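Long-range contacts in virulence associated protein VapB (Rhodococcus equi, PDB 4CV7), which is of unknown molecular function but belongs to the plasmid-encoded virulence-associated proteins of its bacterium and folds as an eight-stranded antiparallel beta-barrel: residues Y6-N11 with F21-P26; E27-D32 with G105-W110; G44-T49 with G92-V97; K60-F65 with I76-S81; Q66-G71 with V98-G103. All coordinates share one frame; numbering follows the deposited sequence. Where two conformers were deposited one is given.

In the fold
All five contacts belong to one closed antiparallel barrel of two Greek-key motifs. Contacts 1 and 4 lie within hairpins. Contacts 2 and 5 place strand 100-108 between strands 29-37 and 64-68, with their centres about 21 Å apart. Contact 3 lays the loop after strand 85-91 on strand 42-52. Contacts 1 and 2 meet through a probable hydrogen bond, Val23 O to Phe31 N, 2.8 Å. Inside the barrel, Phe21 of contact 1 packs on Phe65 of contact 4 and Tyr67 of contact 5. A bound cobalt ion lies about 2 Å from the His22 side chain; the Asp32 side chain has a bound cobalt about 4 Å away, probably the same ion.

Contact 1: residues Y6-N11 with F21-P26; sequences YDVHGN and FHVYGP
Phe21 meets Asn11 through its backbone, its CA making a CA-H...O contact with Asn11 O. His22 and Asn11 form an antiparallel hydrogen-bonded pair: Asn11 N to His22 O and His22 N to Asn11 O are both 2.9 Å. Their side chains also meet: OD1 of Asn11 lies at the edge of the His22 ring and takes a weak bond from ND1, 3.4 Å. The amide and ring planes are 62° apart. ND1 also donates to a water, 2.9 Å, that lies beside OD1. The His22 side chain is about 2 Å from a bound cobalt ion. Val23 stands across from Gly10, and its CG1 touches Val8 CB. Tyr24 N bonds almost straight to His9 O, 2.8 Å. Its CB sits over one face of the His9 ring. His9 CG stands between its backbone N and carbonyl carbon (chi1 62°), which brings the ring toward Tyr24. Asn11 ND2 is at the edge of the Tyr24 ring. A second water links Tyr24 O with Asp7 O. Gly25 lies against Val8 CG1. Pro26 closes the row, its CG 3.6 Å from CG of Tyr6. This is a beta hairpin, strands 4-14 and 18-25, in the wall of the Greek-key barrel.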
# COMPACT_ATOMS: atom_id res chain seq x y z
N TYR A 6 0.95 -10.05 -9.32
CA TYR A 6 -0.33 -9.51 -9.74
C TYR A 6 -0.20 -8.07 -10.12
O TYR A 6 0.34 -7.31 -9.31
CB TYR A 6 -1.39 -9.67 -8.65
CG TYR A 6 -1.50 -11.07 -8.00
CD1 TYR A 6 -0.65 -11.39 -6.97
CD2 TYR A 6 -2.37 -12.02 -8.45
CE1 TYR A 6 -0.68 -12.65 -6.38
CE2 TYR A 6 -2.50 -13.25 -7.83
CZ TYR A 6 -1.62 -13.56 -6.75
OH TYR A 6 -1.69 -14.79 -6.16
N ASP A 7 -0.87 -7.63 -11.18
CA ASP A 7 -0.89 -6.25 -11.54
C ASP A 7 -1.77 -5.52 -10.57
O ASP A 7 -2.89 -6.00 -10.25
CB ASP A 7 -1.50 -6.11 -12.96
CG ASP A 7 -0.56 -6.52 -14.06
OD1 ASP A 7 0.65 -6.64 -13.88
OD2 ASP A 7 -1.13 -6.58 -15.17
N VAL A 8 -1.38 -4.35 -10.08
CA VAL A 8 -2.24 -3.56 -9.22
C VAL A 8 -2.13 -2.09 -9.60
O VAL A 8 -1.21 -1.73 -10.34
CB VAL A 8 -1.87 -3.67 -7.73
CG1 VAL A 8 -2.10 -5.11 -7.22
CG2 VAL A 8 -0.45 -3.19 -7.45
N HIS A 9 -3.05 -1.29 -9.13
CA HIS A 9 -2.94 0.16 -9.29
C HIS A 9 -3.51 0.77 -8.05
O HIS A 9 -4.18 0.10 -7.24
CB HIS A 9 -3.63 0.68 -10.54
CG HIS A 9 -5.11 0.44 -10.55
ND1 HIS A 9 -5.67 -0.76 -10.93
CD2 HIS A 9 -6.17 1.26 -10.28
CE1 HIS A 9 -7.00 -0.68 -10.88
NE2 HIS A 9 -7.33 0.54 -10.48
N GLY A 10 -3.23 2.01 -7.80
CA GLY A 10 -3.64 2.66 -6.61
C GLY A 10 -3.51 4.15 -6.64
O GLY A 10 -3.14 4.72 -7.65
N ASN A 11 -3.75 4.77 -5.49
CA ASN A 11 -3.55 6.18 -5.42
C ASN A 11 -3.21 6.58 -3.97
O ASN A 11 -3.40 5.81 -3.01
CB ASN A 11 -4.77 6.94 -5.97
CG ASN A 11 -6.10 6.55 -5.31
OD1 ASN A 11 -6.25 6.65 -4.10
ND2 ASN A 11 -6.98 5.93 -6.06
N PHE A 21 -3.95 5.97 1.45
CA PHE A 21 -3.63 5.12 0.35
C PHE A 21 -4.85 4.24 -0.04
O PHE A 21 -5.54 3.75 0.86
CB PHE A 21 -2.46 4.14 0.71
CG PHE A 21 -1.08 4.72 0.69
CD1 PHE A 21 -0.69 5.61 1.67
CD2 PHE A 21 -0.16 4.37 -0.30
CE1 PHE A 21 0.59 6.16 1.69
CE2 PHE A 21 1.13 4.95 -0.29
CZ PHE A 21 1.48 5.80 0.72
N HIS A 22 -5.01 4.01 -1.33
CA HIS A 22 -5.92 2.96 -1.86
C HIS A 22 -5.11 2.14 -2.79
O HIS A 22 -4.31 2.61 -3.61
CB HIS A 22 -7.11 3.55 -2.57
CG HIS A 22 -8.02 4.24 -1.62
ND1 HIS A 22 -8.05 5.59 -1.45
CD2 HIS A 22 -8.97 3.74 -0.81
CE1 HIS A 22 -8.99 5.91 -0.57
NE2 HIS A 22 -9.58 4.80 -0.18
N VAL A 23 -5.31 0.87 -2.73
CA VAL A 23 -4.81 -0.05 -3.74
C VAL A 23 -5.90 -0.95 -4.24
O VAL A 23 -6.64 -1.54 -3.42
CB VAL A 23 -3.64 -0.98 -3.23
CG1 VAL A 23 -3.13 -1.94 -4.28
CG2 VAL A 23 -2.52 -0.15 -2.66
N TYR A 24 -5.97 -1.19 -5.52
CA TYR A 24 -6.96 -2.08 -6.13
C TYR A 24 -6.20 -3.35 -6.52
O TYR A 24 -5.33 -3.32 -7.40
CB TYR A 24 -7.66 -1.39 -7.30
CG TYR A 24 -8.28 -0.08 -6.76
CD1 TYR A 24 -9.42 -0.17 -6.00
CD2 TYR A 24 -7.68 1.18 -6.87
CE1 TYR A 24 -10.00 0.93 -5.41
CE2 TYR A 24 -8.27 2.30 -6.21
CZ TYR A 24 -9.41 2.14 -5.51
OH TYR A 24 -10.11 3.09 -4.83
N GLY A 25 -6.46 -4.43 -5.81
CA GLY A 25 -5.73 -5.65 -5.96
C GLY A 25 -6.53 -6.76 -6.71
O GLY A 25 -7.72 -6.56 -7.06
N PRO A 26 -5.92 -7.89 -6.92
CA PRO A 26 -6.61 -9.00 -7.61
C PRO A 26 -7.76 -9.56 -6.81
O PRO A 26 -7.93 -9.37 -5.60
CB PRO A 26 -5.48 -10.03 -7.76
CG PRO A 26 -4.53 -9.75 -6.63
CD PRO A 26 -4.51 -8.23 -6.57
O HOH W 1 -5.69 -5.20 -9.56
O HOH W 2 -6.05 7.66 -1.72

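Contact 2: residues E27-D32 with G105-W110; sequences EDMVFD and GSWHNW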
# COMPACT_ATOMS: atom_id res chain seq x y z
N GLU A 27 -8.68 -10.19 -7.54
CA GLU A 27 -9.89 -10.74 -6.90
C GLU A 27 -10.79 -9.61 -6.36
O GLU A 27 -11.56 -9.79 -5.40
CB GLU A 27 -9.61 -11.94 -5.91
CG GLU A 27 -8.75 -12.96 -6.68
CD GLU A 27 -8.39 -14.26 -5.96
OE1 GLU A 27 -8.87 -14.51 -4.85
OE2 GLU A 27 -7.70 -15.13 -6.59
N ASP A 28 -10.72 -8.43 -7.00
CA ASP A 28 -11.66 -7.34 -6.76
C ASP A 28 -11.56 -6.80 -5.32
O ASP A 28 -12.52 -6.40 -4.70
CB ASP A 28 -13.09 -7.72 -7.18
CG ASP A 28 -13.18 -8.34 -8.58
OD1 ASP A 28 -12.32 -8.10 -9.48
OD2 ASP A 28 -14.21 -8.97 -8.82
N MET A 29 -10.33 -6.80 -4.78
CA MET A 29 -10.16 -6.41 -3.42
C MET A 29 -9.56 -5.00 -3.34
O MET A 29 -8.82 -4.59 -4.21
CB MET A 29 -9.19 -7.37 -2.74
CG MET A 29 -9.60 -7.79 -1.38
SD MET A 29 -11.24 -8.55 -1.19
CE MET A 29 -10.92 -10.20 -1.87
N VAL A 30 -9.81 -4.29 -2.27
CA VAL A 30 -9.38 -2.96 -2.14
C VAL A 30 -8.66 -2.75 -0.78
O VAL A 30 -9.19 -3.16 0.25
CB VAL A 30 -10.58 -1.95 -2.21
CG1 VAL A 30 -10.09 -0.58 -2.00
CG2 VAL A 30 -11.38 -2.14 -3.50
N PHE A 31 -7.46 -2.15 -0.83
CA PHE A 31 -6.70 -1.77 0.39
C PHE A 31 -7.05 -0.31 0.70
O PHE A 31 -6.82 0.53 -0.16
CB PHE A 31 -5.26 -1.97 0.18
CG PHE A 31 -4.41 -1.62 1.39
CD1 PHE A 31 -4.40 -2.45 2.48
CD2 PHE A 31 -3.69 -0.43 1.46
CE1 PHE A 31 -3.63 -2.12 3.62
CE2 PHE A 31 -2.89 -0.16 2.58
CZ PHE A 31 -2.95 -0.95 3.65
N ASP A 32 -7.42 -0.08 1.94
CA ASP A 32 -7.61 1.28 2.50
C ASP A 32 -6.57 1.47 3.58
O ASP A 32 -6.70 0.80 4.65
CB ASP A 32 -9.02 1.38 3.10
CG ASP A 32 -9.45 2.80 3.58
OD1 ASP A 32 -8.70 3.74 3.75
OD2 ASP A 32 -10.66 3.00 3.79
N GLY A 105 -3.98 -0.31 7.95
CA GLY A 105 -4.81 -0.51 6.79
C GLY A 105 -5.28 -1.93 6.76
O GLY A 105 -4.78 -2.81 7.39
N SER A 106 -6.28 -2.12 5.89
CA SER A 106 -6.82 -3.48 5.67
C SER A 106 -7.47 -3.56 4.27
O SER A 106 -7.74 -2.55 3.63
CB SER A 106 -7.71 -3.91 6.79
OG SER A 106 -8.76 -3.01 6.80
N TRP A 107 -7.72 -4.80 3.91
CA TRP A 107 -8.32 -5.14 2.60
C TRP A 107 -9.77 -5.44 2.81
O TRP A 107 -10.19 -6.08 3.79
CB TRP A 107 -7.63 -6.33 1.94
CG TRP A 107 -6.17 -6.12 1.64
CD1 TRP A 107 -5.09 -6.33 2.46
CD2 TRP A 107 -5.62 -5.67 0.38
NE1 TRP A 107 -3.94 -6.06 1.81
CE2 TRP A 107 -4.22 -5.67 0.53
CE3 TRP A 107 -6.17 -5.30 -0.86
CZ2 TRP A 107 -3.40 -5.29 -0.51
CZ3 TRP A 107 -5.26 -4.95 -1.88
CH2 TRP A 107 -3.94 -4.95 -1.70
N HIS A 108 -10.55 -5.03 1.79
CA HIS A 108 -11.98 -5.43 1.83
C HIS A 108 -12.50 -5.65 0.43
O HIS A 108 -11.89 -5.23 -0.54
CB HIS A 108 -12.75 -4.37 2.54
CG HIS A 108 -12.67 -3.07 1.85
ND1 HIS A 108 -13.45 -2.75 0.75
CD2 HIS A 108 -11.88 -1.99 2.07
CE1 HIS A 108 -13.14 -1.53 0.34
NE2 HIS A 108 -12.21 -1.05 1.14
N ASN A 109 -13.71 -6.24 0.29
CA ASN A 109 -14.30 -6.52 -0.98
C ASN A 109 -15.26 -5.38 -1.31
O ASN A 109 -15.34 -4.36 -0.61
CB ASN A 109 -14.89 -7.96 -1.05
CG ASN A 109 -16.05 -8.18 -0.11
OD1 ASN A 109 -16.85 -7.19 0.14
ND2 ASN A 109 -16.28 -9.43 0.34
N TRP A 110 -16.01 -5.56 -2.41
CA TRP A 110 -16.87 -4.47 -2.91
C TRP A 110 -18.02 -4.15 -1.98
O TRP A 110 -18.62 -3.06 -2.07
CB TRP A 110 -17.41 -4.81 -4.29
CG TRP A 110 -18.56 -5.73 -4.20
CD1 TRP A 110 -18.50 -7.10 -4.13
CD2 TRP A 110 -19.98 -5.37 -4.18
NE1 TRP A 110 -19.77 -7.60 -4.07
CE2 TRP A 110 -20.69 -6.57 -4.09
CE3 TRP A 110 -20.69 -4.15 -4.28
CZ2 TRP A 110 -22.11 -6.60 -4.04
CZ3 TRP A 110 -22.10 -4.19 -4.24
CH2 TRP A 110 -22.78 -5.40 -4.15
O HOH W 3 -15.03 -7.48 -4.43
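Phe31 lies across one face of the Trp107 indole. Its CB is 3.5 Å from the centroid of the six-membered ring, almost on the ring normal. Its phenyl edge points toward the face of the five-membered ring, with the planes at 52°. Phe31 CG is anti to the backbone N (chi1 -179°), and this carries the phenyl on to Gly105, where CE1 is 3.6 Å from the Gly105 C atom. The His108 ring has Val30 over one face: Val30 O lies 3.4 Å above the plane, and Val30 CB also sits over the face. Asp32 CB is at the ring edge. In the ring plane, ND1 donates to Asn109 O, 2.8 Å, which fixes the rotation of the imidazole. NE2 is buried and has no partner in the model. Met29 bends back so that SD lies 3.4 Å from His108 O and also touches Asn109 CB. Four backbone hydrogen bonds join Val30 with His108 and Asp32 with Ser106. Past the strands, a water bridges Asp28 O and Trp110 N. In the conformer given, Asp32 OD1 forms a salt bridge with Lys20. Trp107 and Phe31 face the barrel interior, where both meet Val23 of strand 18-25 and Phe78 of strand 74-79; Leu58 and Tyr59 of helix 55-61 also pack against Trp107.

Contact 3: residues G44-T49 with G92-V97; sequences GAFWGT and GAVSAV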
# COMPACT_ATOMS: atom_id res chain seq x y z
N GLY A 44 -1.41 11.49 -6.03
CA GLY A 44 -1.07 10.84 -7.26
C GLY A 44 -1.53 9.41 -7.39
O GLY A 44 -1.89 8.85 -6.44
N ALA A 45 -1.52 8.89 -8.58
CA ALA A 45 -1.88 7.52 -8.91
C ALA A 45 -0.58 6.73 -9.20
O ALA A 45 0.45 7.31 -9.54
CB ALA A 45 -2.93 7.43 -9.99
N PHE A 46 -0.65 5.41 -9.03
CA PHE A 46 0.45 4.56 -9.30
C PHE A 46 -0.01 3.24 -9.90
O PHE A 46 -1.14 2.78 -9.69
CB PHE A 46 1.36 4.45 -8.07
CG PHE A 46 0.69 3.85 -6.86
CD1 PHE A 46 0.55 2.47 -6.74
CD2 PHE A 46 0.18 4.65 -5.81
CE1 PHE A 46 -0.05 1.93 -5.65
CE2 PHE A 46 -0.44 4.11 -4.71
CZ PHE A 46 -0.53 2.74 -4.63
N TRP A 47 0.92 2.62 -10.64
CA TRP A 47 0.74 1.28 -11.15
C TRP A 47 1.87 0.48 -10.68
O TRP A 47 2.98 0.95 -10.54
CB TRP A 47 0.80 1.33 -12.73
CG TRP A 47 -0.36 2.11 -13.08
CD1 TRP A 47 -1.60 1.65 -13.25
CD2 TRP A 47 -0.46 3.54 -13.03
NE1 TRP A 47 -2.48 2.67 -13.35
CE2 TRP A 47 -1.80 3.86 -13.17
CE3 TRP A 47 0.47 4.59 -12.86
CZ2 TRP A 47 -2.27 5.18 -13.17
CZ3 TRP A 47 0.01 5.92 -12.86
CH2 TRP A 47 -1.34 6.20 -13.02
N GLY A 48 1.63 -0.77 -10.46
CA GLY A 48 2.71 -1.63 -10.06
C GLY A 48 2.35 -3.11 -9.92
O GLY A 48 1.38 -3.52 -10.56
N THR A 49 3.19 -3.84 -9.21
CA THR A 49 3.04 -5.25 -9.05
C THR A 49 2.95 -5.58 -7.59
O THR A 49 3.82 -5.17 -6.81
CB THR A 49 4.22 -5.98 -9.72
OG1 THR A 49 4.26 -5.60 -11.13
CG2 THR A 49 4.12 -7.47 -9.63
N GLY A 92 5.45 2.53 -9.55
CA GLY A 92 6.20 3.74 -10.00
C GLY A 92 6.13 4.85 -8.93
O GLY A 92 5.17 4.93 -8.14
N ALA A 93 7.20 5.63 -8.88
CA ALA A 93 7.34 6.74 -7.94
C ALA A 93 6.19 7.73 -8.09
O ALA A 93 5.73 7.99 -9.22
CB ALA A 93 8.64 7.48 -8.23
N VAL A 94 5.79 8.34 -6.99
CA VAL A 94 4.74 9.38 -6.95
C VAL A 94 5.34 10.56 -6.25
O VAL A 94 5.99 10.43 -5.17
CB VAL A 94 3.58 8.84 -6.03
CG1 VAL A 94 2.49 9.91 -5.78
CG2 VAL A 94 2.98 7.53 -6.59
N SER A 95 5.23 11.77 -6.80
CA SER A 95 6.08 12.84 -6.35
C SER A 95 5.67 13.43 -5.01
O SER A 95 6.52 13.99 -4.33
CB SER A 95 6.22 13.94 -7.40
OG SER A 95 5.26 14.89 -7.18
N ALA A 96 4.41 13.26 -4.63
CA ALA A 96 3.89 13.58 -3.29
C ALA A 96 4.34 12.63 -2.21
O ALA A 96 4.06 12.86 -1.05
CB ALA A 96 2.40 13.64 -3.33
N VAL A 97 4.97 11.50 -2.59
CA VAL A 97 5.53 10.53 -1.64
C VAL A 97 7.05 10.51 -1.75
O VAL A 97 7.66 9.90 -2.64
CB VAL A 97 4.90 9.13 -1.75
CG1 VAL A 97 5.48 8.19 -0.69
CG2 VAL A 97 3.38 9.19 -1.69
O HOH W 4 3.43 6.95 -10.25
O HOH W 5 2.90 8.36 -10.34
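Val94 carries the apolar part of this contact and reaches toward Gly44 and Phe46. Its CB splits into two methyls that take different partners. CG1 is anti to the backbone N (chi1 173°) and lies 4.0 Å from Gly44 CA; with no side chain at Gly44, it rests directly on the backbone. CG2 turns to the next residues of the strand. It is 3.8 Å from Phe46 CB and 3.9 Å from Ala45 O. It also comes obliquely to CD2 of the phenyl. Phe46 CB is in turn near Gly92 O. One direct hydrogen bond joins the segments, from Gly92 N to Trp47 O, 3.1 Å. Two closely spaced water positions, probably alternatives, bridge Ala45 O and Ala93 O. Beyond Val94 the loop folds into a type I turn, closed by Val97 N to Val94 O. Val94 also meets Val12 and Leu74, so the loop after strand 85-91 covers this end of the barrel. Strand pairing does not continue here. With one direct backbone bond, bridging water and the buried methyls of a single valine, the join probably relies more on apolar fit than on directional bonds.

Contact 4: residues K60-F65 with I76-S81; sequences KDTVSF and INFFDS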
# COMPACT_ATOMS: atom_id res chain seq x y z
N LYS A 60 -6.61 -11.41 4.48
CA LYS A 60 -7.18 -11.61 5.81
C LYS A 60 -6.41 -10.90 6.90
O LYS A 60 -7.02 -10.36 7.83
CB LYS A 60 -7.26 -13.01 6.24
CG LYS A 60 -8.19 -13.18 7.43
CD LYS A 60 -7.97 -14.44 8.09
CE LYS A 60 -8.28 -14.41 9.56
NZ LYS A 60 -6.99 -14.64 10.25
N ASP A 61 -5.08 -10.96 6.86
CA ASP A 61 -4.27 -10.64 8.05
C ASP A 61 -3.61 -9.29 8.01
O ASP A 61 -3.02 -8.90 9.01
CB ASP A 61 -3.29 -11.76 8.34
CG ASP A 61 -3.93 -12.92 9.01
OD1 ASP A 61 -5.06 -12.89 9.42
OD2 ASP A 61 -3.22 -13.94 9.16
N THR A 62 -3.58 -8.60 6.90
CA THR A 62 -2.98 -7.28 6.87
C THR A 62 -3.70 -6.38 7.88
O THR A 62 -4.91 -6.20 7.85
CB THR A 62 -3.03 -6.56 5.53
OG1 THR A 62 -2.29 -7.29 4.57
CG2 THR A 62 -2.47 -5.12 5.62
N VAL A 63 -2.92 -5.75 8.78
CA VAL A 63 -3.36 -4.67 9.65
C VAL A 63 -2.59 -3.40 9.53
O VAL A 63 -3.02 -2.34 10.02
CB VAL A 63 -3.46 -5.12 11.16
CG1 VAL A 63 -4.38 -6.33 11.33
CG2 VAL A 63 -2.07 -5.34 11.78
N SER A 64 -1.40 -3.49 8.99
CA SER A 64 -0.50 -2.29 8.90
C SER A 64 0.28 -2.37 7.65
O SER A 64 0.35 -3.37 6.94
CB SER A 64 0.39 -2.17 10.08
OG SER A 64 1.42 -3.13 10.02
N PHE A 65 0.87 -1.22 7.30
CA PHE A 65 1.69 -1.10 6.08
C PHE A 65 2.76 -0.06 6.32
O PHE A 65 2.60 0.84 7.12
CB PHE A 65 0.87 -0.86 4.81
CG PHE A 65 0.29 0.51 4.68
CD1 PHE A 65 -0.61 1.05 5.60
CD2 PHE A 65 0.76 1.41 3.70
CE1 PHE A 65 -1.10 2.36 5.48
CE2 PHE A 65 0.27 2.70 3.59
CZ PHE A 65 -0.64 3.15 4.49
N ILE A 76 5.74 -0.67 -1.05
CA ILE A 76 4.73 -0.77 0.04
C ILE A 76 4.80 -2.18 0.58
O ILE A 76 4.59 -3.14 -0.14
CB ILE A 76 3.29 -0.49 -0.43
CG1 ILE A 76 3.21 0.91 -1.05
CG2 ILE A 76 2.39 -0.55 0.74
CD1 ILE A 76 1.92 1.11 -1.88
N ASN A 77 5.06 -2.29 1.90
CA ASN A 77 5.05 -3.62 2.59
C ASN A 77 3.82 -3.72 3.45
O ASN A 77 3.45 -2.74 4.11
CB ASN A 77 6.29 -3.71 3.47
CG ASN A 77 7.58 -3.79 2.68
OD1 ASN A 77 7.63 -4.30 1.57
ND2 ASN A 77 8.66 -3.27 3.27
N PHE A 78 3.28 -4.94 3.49
CA PHE A 78 2.11 -5.22 4.32
C PHE A 78 2.43 -6.16 5.42
O PHE A 78 3.17 -7.15 5.22
CB PHE A 78 0.99 -5.83 3.46
CG PHE A 78 0.56 -4.96 2.31
CD1 PHE A 78 -0.33 -3.93 2.55
CD2 PHE A 78 1.03 -5.16 1.02
CE1 PHE A 78 -0.73 -3.10 1.52
CE2 PHE A 78 0.60 -4.30 0.01
CZ PHE A 78 -0.29 -3.32 0.24
N PHE A 79 1.89 -5.90 6.61
CA PHE A 79 2.17 -6.68 7.82
C PHE A 79 0.95 -7.07 8.60
O PHE A 79 -0.10 -6.40 8.58
CB PHE A 79 3.07 -5.91 8.77
CG PHE A 79 4.34 -5.41 8.10
CD1 PHE A 79 5.49 -6.19 8.08
CD2 PHE A 79 4.45 -4.16 7.56
CE1 PHE A 79 6.63 -5.77 7.42
CE2 PHE A 79 5.58 -3.76 6.91
CZ PHE A 79 6.70 -4.51 6.90
N ASP A 80 1.06 -8.23 9.24
CA ASP A 80 0.08 -8.71 10.27
C ASP A 80 0.32 -8.12 11.62
O ASP A 80 1.27 -7.37 11.83
CB ASP A 80 -0.05 -10.24 10.26
CG ASP A 80 1.13 -10.92 10.80
OD1 ASP A 80 1.80 -10.44 11.72
OD2 ASP A 80 1.42 -12.09 10.42
N SER A 81 -0.56 -8.46 12.52
CA SER A 81 -0.52 -7.84 13.86
C SER A 81 0.72 -8.27 14.67
O SER A 81 1.12 -7.57 15.64
CB SER A 81 -1.81 -8.12 14.57
OG SER A 81 -1.96 -9.49 14.82
O HOH W 6 -2.99 -9.83 11.60
O HOH W 7 -0.37 -13.93 9.46
O HOH W 8 1.54 -4.67 12.22
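Phe79 O accepts two bonds from the other segment, from Val63 N at 2.9 Å and Ser64 N at 3.2 Å. Two residues facing one make a classic beta bulge where the chain enters strand 64-68. Phe79 N donates to Ser64 O, 3.0 Å. This side is tight. Phe65 CA comes within 3.1 Å of Asn77 O, and Ile76 CG2 lies at the edge of the Phe65 ring. Phe65 CB and Thr62 CG2 both touch Phe78 CD1. Thr62 OG1 sits beside the backbone N (chi1 -63°) and bonds back to Leu58 O in the helix. This leaves CG2, anti to that N, turned to the Phe78 ring. These rings point into the barrel, where Phe65 and Phe78 both meet Phe31. The other side is looser and wet. Val63 CG2 rests on the backbone of Ser81, 3.5 Å from its N. Three waters bridge the segments here: Asp61 O to Ser81 N, Ser64 OG to Asp80 O, and Asp61 OD2 to Asp80 OD2. In the conformer given, Lys60 NZ forms a salt bridge with Asp61 OD1, 2.7 Å, on the syn side of that oxygen. Asp80 OD1 takes bonds from the backbone N of Ser82 and Gly84. The two carboxylates stand 5.2 Å apart, OD2 of Asp61 to OD2 of Asp80; their repulsion is probably eased by the shared water and these amides, and perhaps by Lys60.

Contact 5: residues Q66-G71 with V98-G103; sequences QYNALG and VGVGGG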
# COMPACT_ATOMS: atom_id res chain seq x y z
N GLN A 66 3.84 -0.19 5.52
CA GLN A 66 4.88 0.79 5.50
C GLN A 66 5.28 1.06 4.09
O GLN A 66 5.26 0.15 3.27
CB GLN A 66 6.14 0.35 6.28
CG GLN A 66 5.87 0.15 7.76
CD GLN A 66 7.04 -0.51 8.52
OE1 GLN A 66 8.09 -0.57 7.96
NE2 GLN A 66 6.73 -1.37 9.46
N TYR A 67 5.59 2.29 3.79
CA TYR A 67 6.04 2.65 2.43
C TYR A 67 7.40 3.31 2.43
O TYR A 67 7.79 3.91 3.44
CB TYR A 67 4.95 3.53 1.75
CG TYR A 67 4.80 4.91 2.34
CD1 TYR A 67 5.79 5.93 2.02
CD2 TYR A 67 3.84 5.22 3.27
CE1 TYR A 67 5.67 7.19 2.55
CE2 TYR A 67 3.68 6.49 3.72
CZ TYR A 67 4.57 7.42 3.40
OH TYR A 67 4.53 8.71 3.89
N ASN A 68 8.09 3.24 1.31
CA ASN A 68 9.44 3.81 1.17
C ASN A 68 9.55 4.24 -0.23
O ASN A 68 9.40 3.43 -1.19
CB ASN A 68 10.51 2.72 1.53
CG ASN A 68 11.96 3.25 1.41
OD1 ASN A 68 12.38 3.72 0.33
ND2 ASN A 68 12.77 3.06 2.46
N ALA A 69 9.87 5.51 -0.35
CA ALA A 69 10.12 6.15 -1.60
C ALA A 69 11.48 6.70 -1.68
O ALA A 69 11.72 7.63 -2.45
CB ALA A 69 9.11 7.27 -1.72
N LEU A 70 12.48 6.14 -1.01
CA LEU A 70 13.80 6.73 -1.01
C LEU A 70 14.52 6.26 -2.22
O LEU A 70 15.54 6.87 -2.56
CB LEU A 70 14.64 6.31 0.25
CG LEU A 70 13.99 6.64 1.59
CD1 LEU A 70 14.89 6.19 2.74
CD2 LEU A 70 13.75 8.16 1.67
N GLY A 71 14.11 5.15 -2.83
CA GLY A 71 14.85 4.63 -4.00
C GLY A 71 14.14 4.92 -5.32
O GLY A 71 13.47 5.94 -5.42
N VAL A 98 7.68 11.24 -0.85
CA VAL A 98 9.12 11.12 -0.67
C VAL A 98 9.15 10.43 0.67
O VAL A 98 8.11 10.37 1.32
CB VAL A 98 9.84 12.50 -0.64
CG1 VAL A 98 9.51 13.29 -1.88
CG2 VAL A 98 9.51 13.30 0.61
N GLY A 99 10.31 9.98 1.12
CA GLY A 99 10.45 9.57 2.45
C GLY A 99 9.91 8.21 2.74
O GLY A 99 9.50 7.49 1.77
N VAL A 100 9.78 7.91 4.06
CA VAL A 100 9.21 6.72 4.49
C VAL A 100 7.94 7.10 5.33
O VAL A 100 7.61 8.28 5.60
CB VAL A 100 10.23 5.90 5.26
CG1 VAL A 100 11.52 5.63 4.50
CG2 VAL A 100 10.53 6.53 6.62
N GLY A 101 7.09 6.12 5.54
CA GLY A 101 5.96 6.33 6.47
C GLY A 101 5.22 5.03 6.58
O GLY A 101 5.67 3.96 6.08
N GLY A 102 4.09 5.09 7.25
CA GLY A 102 3.35 3.89 7.45
C GLY A 102 2.20 4.10 8.41
O GLY A 102 2.07 5.18 9.01
N GLY A 103 1.34 3.09 8.56
CA GLY A 103 0.19 3.19 9.43
C GLY A 103 -0.66 1.97 9.32
O GLY A 103 -0.23 0.86 9.06
O HOH W 9 7.25 10.09 3.75
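Tyr67 and Gly101 are joined by two backbone hydrogen bonds, Tyr67 N to Gly101 O, 2.8 Å, and Gly101 N to Tyr67 O, 3.1 Å. Further on, Ala69 N donates to Gly99 O, 2.9 Å. Two CA-H...O contacts accompany these, from Gln66 CA to Gly101 O and from Val100 CA to Tyr67 O. Ring contacts come next. Tyr67 CG stands between its backbone N and carbonyl carbon (chi1 70°), and from there the ring reaches over the facing strand. Its face covers Gly101, whose N is 3.4 Å from the ring plane and whose CA makes a CH-pi contact. Gly101 has no side chain, so the ring can come close over the backbone. The pairing of strands 64-68 and 100-108 is one of the antiparallel joints of the Greek-key barrel. Inside the barrel the same ring meets Phe21. The apolar contacts lie toward the loop end. In the conformer given, Leu70 CD1 and Asn68 ND2 touch Val100 CG1, and Leu70 CD2 touches Gly99 CA. Of the other polar links, one is local: Asn68 OD1 accepts from Leu70 N, 2.8 Å, an Asx turn that shapes the chain after the strand. A water bonds to Tyr67 OH, 3.1 Å, and lies 2.6 Å from both Val98 O and Val100 O.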